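Local coordinates for protein ketosynthase (Streptomyces sp. MSC090213JE08, PDB 6KXD) that probably catalyses condensation of a fatty acyl chain on acyl-carrier protein with malonyl-acyl-carrier protein, lengthening it by two carbons in a highly reducing type II polyketide synthase, at residues R279-A284 with I387-S392; V166-A171 with A396-V401; V290-I295 with D318-A323; Y175-G180 with A400-G405; E26-G31 with S342-I347. All coordinates share one frame; numbering follows the deposited sequence.

Contact 1: residues R279-A284 with I387-S392; sequences RGIRLA and IVQNNS
This is a buried helix-on-sheet contact, in which I281 of helix 274-288 is set against the side chains of Q389 and N391 on strand 387-394. The strand belongs to the C-terminal half of the thiolase-type fold, and the helix covers one face of its sheet. Alternate residues of a strand share a face, so Q389 and N391 both meet the same isoleucine. I281 crosses the glutamine at about a right angle: its CG1 lies 3.3 Å from Q389 NE2, and its CG2 is 3.4 Å from Q389 OE1. Its CD1 runs on toward the asparagine, 4.0 Å from N391 ND2. With chi1 at -63°, CG2 is anti to the backbone N and CG1 is anti to the carbonyl carbon, an orientation that presents both branches to the amide. The glutamine chain is extended and reaches its neighbour two places along: Q389 NE2 donates to N391 OD1 over 2.6 Å, nearly straight at 163°, in the carbonyl plane and on a lone pair. The amide's oxygen, OE1, is hydrogen-bonded to Y320 OH, while N391 ND2 is bonded to E312 OE1. A leucine in place of Q389 would probably leave both N391 OD1 and the Y320 hydroxyl without these mates. Isoleucine suits the helix side because it fills space and asks for no bond. Each N and O of the two buried amides has a hydrogen-bond partner along the strand or on helix 306-320, so helix 274-288 can rest on them through van der Waals contact alone.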
# COMPACT_ATOMS: atom_id res chain seq x y z
N ARG A 279 7.08 -18.73 7.76
CA ARG A 279 5.72 -18.98 7.28
C ARG A 279 5.55 -18.42 5.86
O ARG A 279 4.94 -19.01 5.05
CB ARG A 279 4.70 -18.37 8.24
CG ARG A 279 4.18 -19.34 9.29
CD ARG A 279 2.97 -18.82 10.06
NE ARG A 279 2.19 -17.80 9.36
CZ ARG A 279 1.23 -18.04 8.45
NH1 ARG A 279 0.84 -19.28 8.17
NH2 ARG A 279 0.69 -17.02 7.82
N GLY A 280 6.02 -17.20 5.65
CA GLY A 280 5.95 -16.57 4.34
C GLY A 280 6.66 -17.37 3.27
O GLY A 280 6.12 -17.60 2.20
N ILE A 281 7.85 -17.85 3.60
CA ILE A 281 8.61 -18.68 2.65
C ILE A 281 7.77 -19.93 2.33
O ILE A 281 7.57 -20.24 1.18
CB ILE A 281 10.02 -19.00 3.17
CG1 ILE A 281 10.84 -17.73 3.35
CG2 ILE A 281 10.73 -19.99 2.26
CD1 ILE A 281 12.16 -17.92 4.06
N ARG A 282 7.26 -20.60 3.37
CA ARG A 282 6.55 -21.84 3.15
C ARG A 282 5.30 -21.60 2.32
O ARG A 282 4.96 -22.40 1.48
CB ARG A 282 6.17 -22.55 4.45
CG ARG A 282 7.35 -23.03 5.27
CD ARG A 282 6.91 -23.79 6.51
NE ARG A 282 7.99 -23.96 7.48
CZ ARG A 282 8.85 -24.96 7.46
NH1 ARG A 282 8.84 -25.83 6.47
NH2 ARG A 282 9.70 -25.10 8.46
N LEU A 283 4.60 -20.48 2.58
CA LEU A 283 3.38 -20.15 1.82
C LEU A 283 3.69 -19.93 0.34
O LEU A 283 2.95 -20.39 -0.56
CB LEU A 283 2.74 -18.92 2.45
CG LEU A 283 1.96 -19.19 3.73
CD1 LEU A 283 1.66 -17.89 4.48
CD2 LEU A 283 0.67 -19.94 3.42
N ALA A 284 4.81 -19.26 0.09
CA ALA A 284 5.26 -18.96 -1.21
C ALA A 284 5.61 -20.24 -1.98
O ALA A 284 5.23 -20.43 -3.15
CB ALA A 284 6.44 -18.03 -1.12
N ILE A 387 14.79 -21.39 -10.68
CA ILE A 387 13.75 -20.99 -9.73
C ILE A 387 14.42 -20.17 -8.62
O ILE A 387 15.45 -20.59 -8.07
CB ILE A 387 12.98 -22.22 -9.20
CG1 ILE A 387 12.39 -23.04 -10.35
CG2 ILE A 387 11.91 -21.80 -8.18
CD1 ILE A 387 11.56 -24.23 -9.91
N VAL A 388 13.85 -19.00 -8.32
CA VAL A 388 14.45 -18.09 -7.38
C VAL A 388 13.37 -17.59 -6.41
O VAL A 388 12.24 -17.38 -6.78
CB VAL A 388 15.15 -16.92 -8.09
CG1 VAL A 388 15.81 -15.99 -7.10
CG2 VAL A 388 16.14 -17.39 -9.13
N GLN A 389 13.76 -17.50 -5.14
CA GLN A 389 12.94 -16.93 -4.08
C GLN A 389 13.44 -15.51 -3.78
O GLN A 389 14.62 -15.26 -3.62
CB GLN A 389 12.96 -17.86 -2.87
CG GLN A 389 12.36 -17.25 -1.61
CD GLN A 389 12.49 -18.22 -0.47
OE1 GLN A 389 12.33 -19.43 -0.64
NE2 GLN A 389 12.79 -17.72 0.71
N ASN A 390 12.51 -14.57 -3.76
CA ASN A 390 12.82 -13.23 -3.38
C ASN A 390 12.07 -12.89 -2.10
O ASN A 390 10.85 -12.80 -2.12
CB ASN A 390 12.41 -12.26 -4.48
CG ASN A 390 12.78 -10.82 -4.23
OD1 ASN A 390 13.95 -10.53 -3.92
ND2 ASN A 390 11.82 -9.92 -4.41
N ASN A 391 12.83 -12.65 -1.03
CA ASN A 391 12.34 -12.39 0.26
C ASN A 391 12.18 -10.90 0.48
O ASN A 391 12.93 -10.05 -0.03
CB ASN A 391 13.26 -12.86 1.38
CG ASN A 391 13.32 -14.37 1.54
OD1 ASN A 391 12.67 -15.12 0.81
ND2 ASN A 391 14.10 -14.81 2.51
N SER A 392 11.24 -10.58 1.36
CA SER A 392 11.09 -9.25 1.80
C SER A 392 10.32 -9.28 3.10
O SER A 392 9.43 -10.12 3.27
CB SER A 392 10.43 -8.39 0.75
OG SER A 392 9.03 -8.65 0.73

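Contact 2: residues V166-A171 with A396-V401; sequences VTTACA and AGNNAV
The carbonyl oxygen of A400, a residue whose methyl group meets A171, is gripped by two side-chain donors, S392 OG and N174 ND2. A171 belongs to the turn between strand 161-166 and helix 172-185, a strand-turn-helix of the thiolase fold. The cysteine of its Thr-Ala-Cys sequence, C170, lies beside H301 and H336, consistent with the Cys-His-His active site of ketosynthases. The turn is braced from within by the backbone bond from A171 N to T168 O, 3.0 Å. T168 and N398 meet at about a right angle, T168 CG2 resting 3.4 Å from N398 OD1. With chi1 of 60°, the threonine turns OG1 between its backbone N and carbonyl carbon, and this carries CG2 round to the asparagine. Asparagine suits the site because its amide has duties elsewhere: ND2 is hydrogen-bonded to N171 OD1 of the neighbouring subunit, and OD1 receives a weak bond from N155 ND2 of that subunit. The dimer interface thus helps to fix the group on which the turn leans. Small residues let turn and strand come close, and A171 CB stands 3.9 Å from N398 O and 4.2 Å from A400 CB.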
# COMPACT_ATOMS: atom_id res chain seq x y z
N VAL A 166 0.60 0.06 -2.75
CA VAL A 166 0.73 -0.79 -1.61
C VAL A 166 1.80 -0.18 -0.68
O VAL A 166 2.96 -0.00 -1.05
CB VAL A 166 1.01 -2.23 -2.02
CG1 VAL A 166 1.20 -3.09 -0.79
CG2 VAL A 166 -0.14 -2.77 -2.89
N THR A 167 1.42 0.10 0.54
CA THR A 167 2.30 0.81 1.47
C THR A 167 2.73 -0.17 2.57
O THR A 167 2.46 0.06 3.70
CB THR A 167 1.62 2.04 2.05
OG1 THR A 167 0.45 1.67 2.78
CG2 THR A 167 1.25 3.03 0.96
N THR A 168 3.35 -1.27 2.16
CA THR A 168 3.87 -2.27 3.08
C THR A 168 5.41 -2.17 3.09
O THR A 168 6.15 -3.20 3.17
CB THR A 168 3.33 -3.66 2.73
OG1 THR A 168 3.73 -3.98 1.40
CG2 THR A 168 1.83 -3.76 2.85
N ALA A 169 5.88 -0.95 2.89
CA ALA A 169 7.31 -0.60 3.06
C ALA A 169 8.24 -1.53 2.26
O ALA A 169 8.14 -1.65 1.03
CB ALA A 169 7.58 -0.51 4.53
N CYS A 170 9.23 -2.17 2.91
CA CYS A 170 10.25 -2.92 2.16
C CYS A 170 9.68 -4.12 1.41
O CYS A 170 10.30 -4.60 0.40
CB CYS A 170 11.31 -3.49 3.08
SG CYS A 170 11.55 -2.38 4.47
N ALA A 171 8.50 -4.58 1.84
CA ALA A 171 7.91 -5.72 1.23
C ALA A 171 6.98 -5.31 0.09
O ALA A 171 6.44 -6.14 -0.58
CB ALA A 171 7.16 -6.53 2.26
N ALA A 396 5.88 -3.53 10.80
CA ALA A 396 4.52 -4.12 11.07
C ALA A 396 4.44 -5.64 10.78
O ALA A 396 3.35 -6.19 10.52
CB ALA A 396 3.49 -3.35 10.27
N GLY A 397 5.57 -6.32 10.79
CA GLY A 397 5.64 -7.76 10.61
C GLY A 397 5.20 -8.25 9.25
O GLY A 397 4.75 -9.38 9.11
N ASN A 398 5.28 -7.40 8.23
CA ASN A 398 4.75 -7.70 6.97
C ASN A 398 5.82 -8.45 6.19
O ASN A 398 6.89 -7.87 5.94
CB ASN A 398 4.40 -6.43 6.22
CG ASN A 398 3.11 -5.77 6.66
OD1 ASN A 398 2.65 -4.89 5.96
ND2 ASN A 398 2.48 -6.19 7.76
N ASN A 399 5.56 -9.70 5.86
CA ASN A 399 6.47 -10.46 5.06
C ASN A 399 5.79 -10.84 3.75
O ASN A 399 4.61 -11.24 3.73
CB ASN A 399 6.93 -11.74 5.75
CG ASN A 399 7.47 -11.49 7.13
OD1 ASN A 399 8.52 -10.87 7.31
ND2 ASN A 399 6.73 -11.96 8.14
N ALA A 400 6.56 -10.76 2.67
CA ALA A 400 6.16 -11.20 1.37
C ALA A 400 7.36 -11.87 0.69
O ALA A 400 8.42 -11.30 0.58
CB ALA A 400 5.68 -10.05 0.53
N VAL A 401 7.10 -13.06 0.17
CA VAL A 401 8.09 -13.88 -0.50
C VAL A 401 7.55 -14.24 -1.87
O VAL A 401 6.39 -14.67 -2.00
CB VAL A 401 8.40 -15.13 0.34
CG1 VAL A 401 9.41 -16.00 -0.37
CG2 VAL A 401 8.85 -14.74 1.73

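Contact 3: residues V290-I295 with D318-A323; sequences VEQEEI and DVYGDA
Q292 and the ring of Y320 form the tight part of this contact, which joins the 3-10 turn 292-294 to the C-terminal end of helix 306-320. That helix links the parallel strands 297-299 and 326-328 in a beta-alpha-beta crossover, and the turn leads into the first of them. Over the ring, Q292 CG stands 3.8 Å from the centroid, 27° off the normal, in a CH-pi contact displaced toward the rim. Q292 CB is closer still to a ring atom, 3.4 Å from Y320 CD1, and the backbone oxygen Q292 O lies in the ring plane at the edge, 3.3 Å from CE1. The glutamine chain bends at chi2 (98°), which swings its amide almost perpendicular to the ring and up to the helix end. There Q292 NE2 donates to V319 O, a carbonyl of the last turn; the bond is straight, but its 2.4 Å length is too short to be trusted exactly. Beyond the ring, I295 CG1 lies 3.3 Å from Y320 OH, whose hydrogen bond goes to Q389 OE1 in the sheet.

The outer side is looser. The exposed E291 and E293 point their first side-chain bond away from segment 318-323 and do not touch it, and E294 OE2 accepts from E291 N at 3.2 Å, a bond that stays within the turn. G321, the first residue to leave helical angles, has a positive phi that glycine takes easily, and the exposed D322 and A323 follow. A long amphipathic side chain therefore fits position 292: its methylenes lie over an aromatic face while its amide probably serves a helix-end carbonyl.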
# COMPACT_ATOMS: atom_id res chain seq x y z
N VAL A 290 6.38 -25.67 -5.42
CA VAL A 290 7.80 -25.77 -5.56
C VAL A 290 8.35 -26.32 -4.23
O VAL A 290 7.89 -25.88 -3.17
CB VAL A 290 8.37 -24.39 -5.92
CG1 VAL A 290 9.79 -24.19 -5.47
CG2 VAL A 290 8.22 -24.08 -7.41
N GLU A 291 9.31 -27.27 -4.29
CA GLU A 291 9.95 -27.87 -3.10
C GLU A 291 11.22 -27.07 -2.77
O GLU A 291 11.80 -26.46 -3.65
CB GLU A 291 10.35 -29.34 -3.30
CG GLU A 291 9.37 -30.19 -4.10
CD GLU A 291 8.05 -30.54 -3.43
OE1 GLU A 291 7.89 -30.24 -2.22
OE2 GLU A 291 7.19 -31.11 -4.13
N GLN A 292 11.61 -27.08 -1.49
CA GLN A 292 12.82 -26.42 -1.04
C GLN A 292 14.00 -26.76 -1.97
O GLN A 292 14.79 -25.88 -2.30
CB GLN A 292 13.15 -26.82 0.40
CG GLN A 292 12.38 -26.05 1.46
CD GLN A 292 11.16 -26.76 2.00
OE1 GLN A 292 10.36 -27.32 1.26
NE2 GLN A 292 10.98 -26.69 3.31
N GLU A 293 14.10 -28.03 -2.39
CA GLU A 293 15.18 -28.57 -3.27
C GLU A 293 15.33 -27.74 -4.55
O GLU A 293 16.45 -27.53 -5.02
CB GLU A 293 14.92 -30.02 -3.71
CG GLU A 293 15.13 -31.05 -2.61
CD GLU A 293 13.95 -31.18 -1.67
OE1 GLU A 293 12.92 -31.72 -2.12
OE2 GLU A 293 14.04 -30.71 -0.52
N GLU A 294 14.21 -27.31 -5.13
CA GLU A 294 14.19 -26.78 -6.49
C GLU A 294 14.61 -25.31 -6.50
O GLU A 294 14.74 -24.72 -7.57
CB GLU A 294 12.82 -26.89 -7.15
CG GLU A 294 12.15 -28.25 -7.05
CD GLU A 294 10.83 -28.29 -7.80
OE1 GLU A 294 10.85 -28.05 -9.02
OE2 GLU A 294 9.79 -28.50 -7.16
N ILE A 295 14.80 -24.70 -5.32
CA ILE A 295 15.20 -23.29 -5.25
C ILE A 295 16.71 -23.16 -5.49
O ILE A 295 17.53 -23.70 -4.75
CB ILE A 295 14.76 -22.65 -3.93
CG1 ILE A 295 13.24 -22.66 -3.76
CG2 ILE A 295 15.37 -21.25 -3.81
CD1 ILE A 295 12.46 -21.93 -4.82
N ASP A 318 15.34 -22.75 9.09
CA ASP A 318 14.14 -23.46 9.53
C ASP A 318 13.45 -24.14 8.36
O ASP A 318 13.02 -25.28 8.49
CB ASP A 318 13.09 -22.57 10.17
CG ASP A 318 13.39 -22.19 11.60
OD1 ASP A 318 14.33 -22.77 12.18
OD2 ASP A 318 12.67 -21.30 12.12
N VAL A 319 13.29 -23.43 7.23
CA VAL A 319 12.49 -23.91 6.18
C VAL A 319 13.26 -24.95 5.35
O VAL A 319 12.67 -25.88 4.83
CB VAL A 319 12.01 -22.76 5.29
CG1 VAL A 319 11.46 -23.28 3.98
CG2 VAL A 319 10.99 -21.90 6.03
N TYR A 320 14.54 -24.72 5.14
CA TYR A 320 15.29 -25.47 4.16
C TYR A 320 16.10 -26.58 4.81
O TYR A 320 16.69 -27.36 4.10
CB TYR A 320 16.22 -24.55 3.36
CG TYR A 320 15.49 -23.76 2.31
CD1 TYR A 320 15.33 -24.26 1.03
CD2 TYR A 320 14.91 -22.53 2.60
CE1 TYR A 320 14.63 -23.57 0.06
CE2 TYR A 320 14.22 -21.82 1.64
CZ TYR A 320 14.08 -22.34 0.37
OH TYR A 320 13.41 -21.67 -0.61
N GLY A 321 16.12 -26.61 6.14
CA GLY A 321 17.13 -27.36 6.87
C GLY A 321 18.50 -26.71 6.76
O GLY A 321 18.65 -25.58 6.25
N ASP A 322 19.52 -27.46 7.17
CA ASP A 322 20.82 -26.92 7.49
C ASP A 322 21.70 -26.83 6.23
O ASP A 322 22.80 -26.27 6.29
CB ASP A 322 21.38 -27.69 8.69
CG ASP A 322 20.49 -27.53 9.93
OD1 ASP A 322 20.02 -26.41 10.18
OD2 ASP A 322 20.29 -28.53 10.65
N ALA A 323 21.18 -27.29 5.08
CA ALA A 323 21.75 -27.00 3.74
C ALA A 323 20.81 -26.12 2.90
O ALA A 323 20.35 -26.52 1.83
CB ALA A 323 22.08 -28.29 3.03

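Contact 4: residues Y175-G180 with A400-G405; sequences YSVGYG and AVLILG
V177 and L402 make one of two apolar touches here, V177 CG1 lying 3.6 Å from L402 CD1 and 3.9 Å from L402 CD2. The valine crosses the leucine at about a right angle, so a single methyl bears on both tips of the fork. With chi1 of 170°, V177 CG1 is anti to the backbone N, which places this branch on the strand. The other touch is made by Y175, whose CD1 and CE1 come within 3.5 Å and 3.6 Å of A400 CB. A methyl group as small as alanine's lets the large ring approach the strand closely.

Next outward, L262 of strand 255-264 packs on both Y175 and A400, while L402 is backed by V257 and by A346 of helix 341-355. The far end of the tyrosine is fixed by the dimer, Y175 OH being hydrogen-bonded to N171 O of the neighbouring subunit. The whole belongs to the layered thiolase fold, where the buried helix 172-185 lies against the sheet of the C-terminal half. No hydrogen bond joins the two segments, so helix and strand cohere by shape and dispersion, while the one polar group of the touching side chains is satisfied across the subunit boundary.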
# COMPACT_ATOMS: atom_id res chain seq x y z
N TYR A 175 4.63 -7.49 -2.51
CA TYR A 175 3.16 -7.46 -2.37
C TYR A 175 2.51 -7.10 -3.70
O TYR A 175 1.47 -7.66 -4.09
CB TYR A 175 2.69 -6.41 -1.39
CG TYR A 175 2.67 -6.85 0.05
CD1 TYR A 175 3.85 -7.06 0.75
CD2 TYR A 175 1.47 -7.00 0.71
CE1 TYR A 175 3.81 -7.43 2.08
CE2 TYR A 175 1.42 -7.34 2.04
CZ TYR A 175 2.60 -7.55 2.73
OH TYR A 175 2.50 -7.91 4.05
N SER A 176 3.13 -6.12 -4.36
CA SER A 176 2.55 -5.55 -5.59
C SER A 176 2.60 -6.58 -6.72
O SER A 176 1.63 -6.73 -7.45
CB SER A 176 3.27 -4.25 -5.94
OG SER A 176 3.00 -3.23 -4.99
N VAL A 177 3.74 -7.27 -6.88
CA VAL A 177 3.90 -8.30 -7.88
C VAL A 177 2.90 -9.42 -7.59
O VAL A 177 2.23 -9.91 -8.50
CB VAL A 177 5.35 -8.83 -7.92
CG1 VAL A 177 5.46 -10.06 -8.79
CG2 VAL A 177 6.35 -7.78 -8.39
N GLY A 178 2.80 -9.81 -6.32
CA GLY A 178 1.87 -10.83 -5.90
C GLY A 178 0.43 -10.45 -6.21
O GLY A 178 -0.35 -11.27 -6.70
N TYR A 179 0.09 -9.17 -6.01
CA TYR A 179 -1.23 -8.70 -6.32
C TYR A 179 -1.48 -8.76 -7.82
O TYR A 179 -2.57 -9.15 -8.28
CB TYR A 179 -1.48 -7.29 -5.81
CG TYR A 179 -2.92 -6.88 -5.96
CD1 TYR A 179 -3.94 -7.71 -5.52
CD2 TYR A 179 -3.28 -5.72 -6.63
CE1 TYR A 179 -5.27 -7.37 -5.66
CE2 TYR A 179 -4.61 -5.36 -6.76
CZ TYR A 179 -5.61 -6.18 -6.27
OH TYR A 179 -6.93 -5.86 -6.38
N GLY A 180 -0.48 -8.38 -8.60
CA GLY A 180 -0.58 -8.54 -10.05
C GLY A 180 -0.84 -9.99 -10.40
O GLY A 180 -1.65 -10.28 -11.23
N ALA A 400 6.56 -10.76 2.67
CA ALA A 400 6.16 -11.20 1.37
C ALA A 400 7.36 -11.87 0.69
O ALA A 400 8.42 -11.30 0.58
CB ALA A 400 5.68 -10.05 0.53
N VAL A 401 7.10 -13.06 0.17
CA VAL A 401 8.09 -13.88 -0.50
C VAL A 401 7.55 -14.24 -1.87
O VAL A 401 6.39 -14.67 -2.00
CB VAL A 401 8.40 -15.13 0.34
CG1 VAL A 401 9.41 -16.00 -0.37
CG2 VAL A 401 8.85 -14.74 1.73
N LEU A 402 8.35 -13.97 -2.91
CA LEU A 402 7.99 -14.17 -4.27
C LEU A 402 8.89 -15.24 -4.88
O LEU A 402 10.09 -15.23 -4.62
CB LEU A 402 8.18 -12.84 -4.98
CG LEU A 402 8.04 -12.83 -6.50
CD1 LEU A 402 6.59 -12.97 -6.90
CD2 LEU A 402 8.64 -11.55 -7.07
N ILE A 403 8.27 -16.13 -5.66
CA ILE A 403 8.95 -17.22 -6.36
C ILE A 403 8.74 -17.00 -7.85
O ILE A 403 7.59 -17.01 -8.33
CB ILE A 403 8.46 -18.61 -5.94
CG1 ILE A 403 8.37 -18.83 -4.42
CG2 ILE A 403 9.32 -19.67 -6.61
CD1 ILE A 403 9.66 -18.73 -3.66
N LEU A 404 9.87 -16.84 -8.55
CA LEU A 404 9.97 -16.76 -9.98
C LEU A 404 10.65 -18.03 -10.51
O LEU A 404 11.41 -18.68 -9.79
CB LEU A 404 10.79 -15.52 -10.33
CG LEU A 404 10.21 -14.19 -9.85
CD1 LEU A 404 11.12 -13.05 -10.24
CD2 LEU A 404 8.83 -13.97 -10.42
N GLY A 405 10.36 -18.35 -11.77
CA GLY A 405 10.85 -19.52 -12.47
C GLY A 405 11.18 -19.21 -13.92
O GLY A 405 10.72 -18.20 -14.47

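Contact 5: residues E26-G31 with S342-I347; sequences EEYTAG and SALGAI
Two helices of the thiolase-type core, 24-34 and 341-355, cross almost at right angles, and Y28 is the residue that spans the space between them. The axes of the short segments come no nearer than 11.8 Å, with a signed crossing angle of -85°, a separation that the long side chain of Y28 bridges. Y28 CG is anti to the backbone N (chi1 -176°), which directs the ring at the second helix. Its hydroxyl donates to the backbone oxygen of L344, OH to O 2.8 Å. The donor stands well above the carbonyl plane, 65° out of it, so the bond does not use a lone pair in the usual in-plane way. L344 also lends its side chain: its CB is 3.5 Å from Y28 OH, and its CD2 is 4.2 Å from Y28 CZ.

On helix 341-355 the ring lies among L344, I347, A348 and L351, residues spaced as neighbours on one helical flank. This helix is a central buried helix of the C-terminal half, whereas strand 10-19, which contributes V17 and S19 to the tyrosine's surroundings, belongs to the N-terminal half. L334 closes in on both Y28 and L344. Tyrosine suits the place because its ring is apolar enough for these aliphatic neighbours, while its tip can serve a backbone carbonyl. A phenylalanine here lacks the hydroxyl, and would probably leave L344 O without this partner and the ring less firmly fixed against helix 341-355. I347, branched at CB, sends CG2 to the ring, 3.8 Å from Y28 CE2.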
# COMPACT_ATOMS: atom_id res chain seq x y z
N GLU A 26 19.41 -3.14 -19.12
CA GLU A 26 20.82 -3.41 -19.51
C GLU A 26 21.77 -2.94 -18.41
O GLU A 26 22.52 -3.74 -17.90
CB GLU A 26 21.22 -2.70 -20.81
CG GLU A 26 21.16 -3.58 -22.03
CD GLU A 26 21.62 -2.81 -23.26
OE1 GLU A 26 22.84 -2.52 -23.36
OE2 GLU A 26 20.74 -2.44 -24.07
N GLU A 27 21.71 -1.64 -18.10
CA GLU A 27 22.52 -1.00 -17.05
C GLU A 27 22.38 -1.79 -15.74
O GLU A 27 23.32 -1.89 -14.97
CB GLU A 27 22.07 0.43 -16.80
CG GLU A 27 22.90 1.53 -17.43
CD GLU A 27 23.17 2.69 -16.47
OE1 GLU A 27 24.33 2.83 -16.01
OE2 GLU A 27 22.23 3.45 -16.16
N TYR A 28 21.18 -2.34 -15.47
CA TYR A 28 20.89 -2.93 -14.17
C TYR A 28 21.44 -4.34 -14.13
O TYR A 28 22.06 -4.72 -13.15
CB TYR A 28 19.39 -2.94 -13.88
CG TYR A 28 19.01 -3.44 -12.51
CD1 TYR A 28 19.46 -2.80 -11.38
CD2 TYR A 28 18.13 -4.50 -12.36
CE1 TYR A 28 19.10 -3.23 -10.11
CE2 TYR A 28 17.73 -4.93 -11.10
CZ TYR A 28 18.24 -4.31 -9.97
OH TYR A 28 17.84 -4.71 -8.73
N THR A 29 21.24 -5.11 -15.21
CA THR A 29 21.85 -6.39 -15.31
C THR A 29 23.39 -6.26 -15.18
O THR A 29 24.03 -7.16 -14.61
CB THR A 29 21.50 -7.08 -16.63
OG1 THR A 29 20.09 -7.01 -16.80
CG2 THR A 29 21.97 -8.51 -16.66
N ALA A 30 23.96 -5.17 -15.70
CA ALA A 30 25.41 -4.92 -15.65
C ALA A 30 25.80 -4.70 -14.19
O ALA A 30 26.72 -5.36 -13.70
CB ALA A 30 25.82 -3.72 -16.48
N GLY A 31 25.10 -3.78 -13.53
CA GLY A 31 25.38 -3.40 -12.15
C GLY A 31 25.35 -4.61 -11.25
O GLY A 31 26.23 -4.78 -10.41
N SER A 342 12.08 -4.62 -2.81
CA SER A 342 11.71 -5.95 -3.21
C SER A 342 11.38 -5.99 -4.71
O SER A 342 11.46 -7.04 -5.29
CB SER A 342 10.57 -6.52 -2.35
OG SER A 342 9.48 -5.62 -2.22
N ALA A 343 11.00 -4.85 -5.31
CA ALA A 343 10.70 -4.81 -6.71
C ALA A 343 12.00 -4.92 -7.52
O ALA A 343 12.07 -5.73 -8.45
CB ALA A 343 9.96 -3.55 -7.07
N LEU A 344 12.99 -4.14 -7.10
CA LEU A 344 14.38 -4.21 -7.66
C LEU A 344 14.98 -5.59 -7.40
O LEU A 344 15.53 -6.17 -8.30
CB LEU A 344 15.24 -3.08 -7.12
CG LEU A 344 14.87 -1.70 -7.66
CD1 LEU A 344 15.56 -0.57 -6.90
CD2 LEU A 344 15.12 -1.62 -9.17
N GLY A 345 14.71 -6.18 -6.24
CA GLY A 345 15.08 -7.59 -5.99
C GLY A 345 14.41 -8.56 -6.93
O GLY A 345 15.05 -9.51 -7.48
N ALA A 346 13.09 -8.40 -7.12
CA ALA A 346 12.36 -9.24 -8.04
C ALA A 346 12.98 -9.18 -9.44
O ALA A 346 13.04 -10.21 -10.13
CB ALA A 346 10.90 -8.83 -8.09
N ILE A 347 13.32 -7.98 -9.90
CA ILE A 347 13.85 -7.82 -11.25
C ILE A 347 15.22 -8.53 -11.31
O ILE A 347 15.48 -9.28 -12.23
CB ILE A 347 13.92 -6.35 -11.67
CG1 ILE A 347 12.51 -5.79 -11.81
CG2 ILE A 347 14.68 -6.20 -13.00
CD1 ILE A 347 12.48 -4.29 -12.01

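Strands 387-394 and 398-405, antiparallel neighbours in one sheet, tie contacts 1, 2 and 4 together. Contact 3 lies outside contact 1, their centres about 10 Å apart, joined by Y320 OH and Q389 OE1 at 2.5 Å. Contacts 2 and 4 share A400 and V401. Contact 5, like contact 4, lies on the strands' face opposite helix 274-288: A346 CB is 3.7 Å from L402 CD2 of contact 4, and S342 O is 3.0 Å from N390 ND2 of contact 1. The probable nucleophile, C170, is in contact 2, and C170 O reaches S342 OG at 2.9 Å, so helix 341-355 also abuts the active-site turn. Contact 3 is remote, about 23 Å from contact 2 between centres.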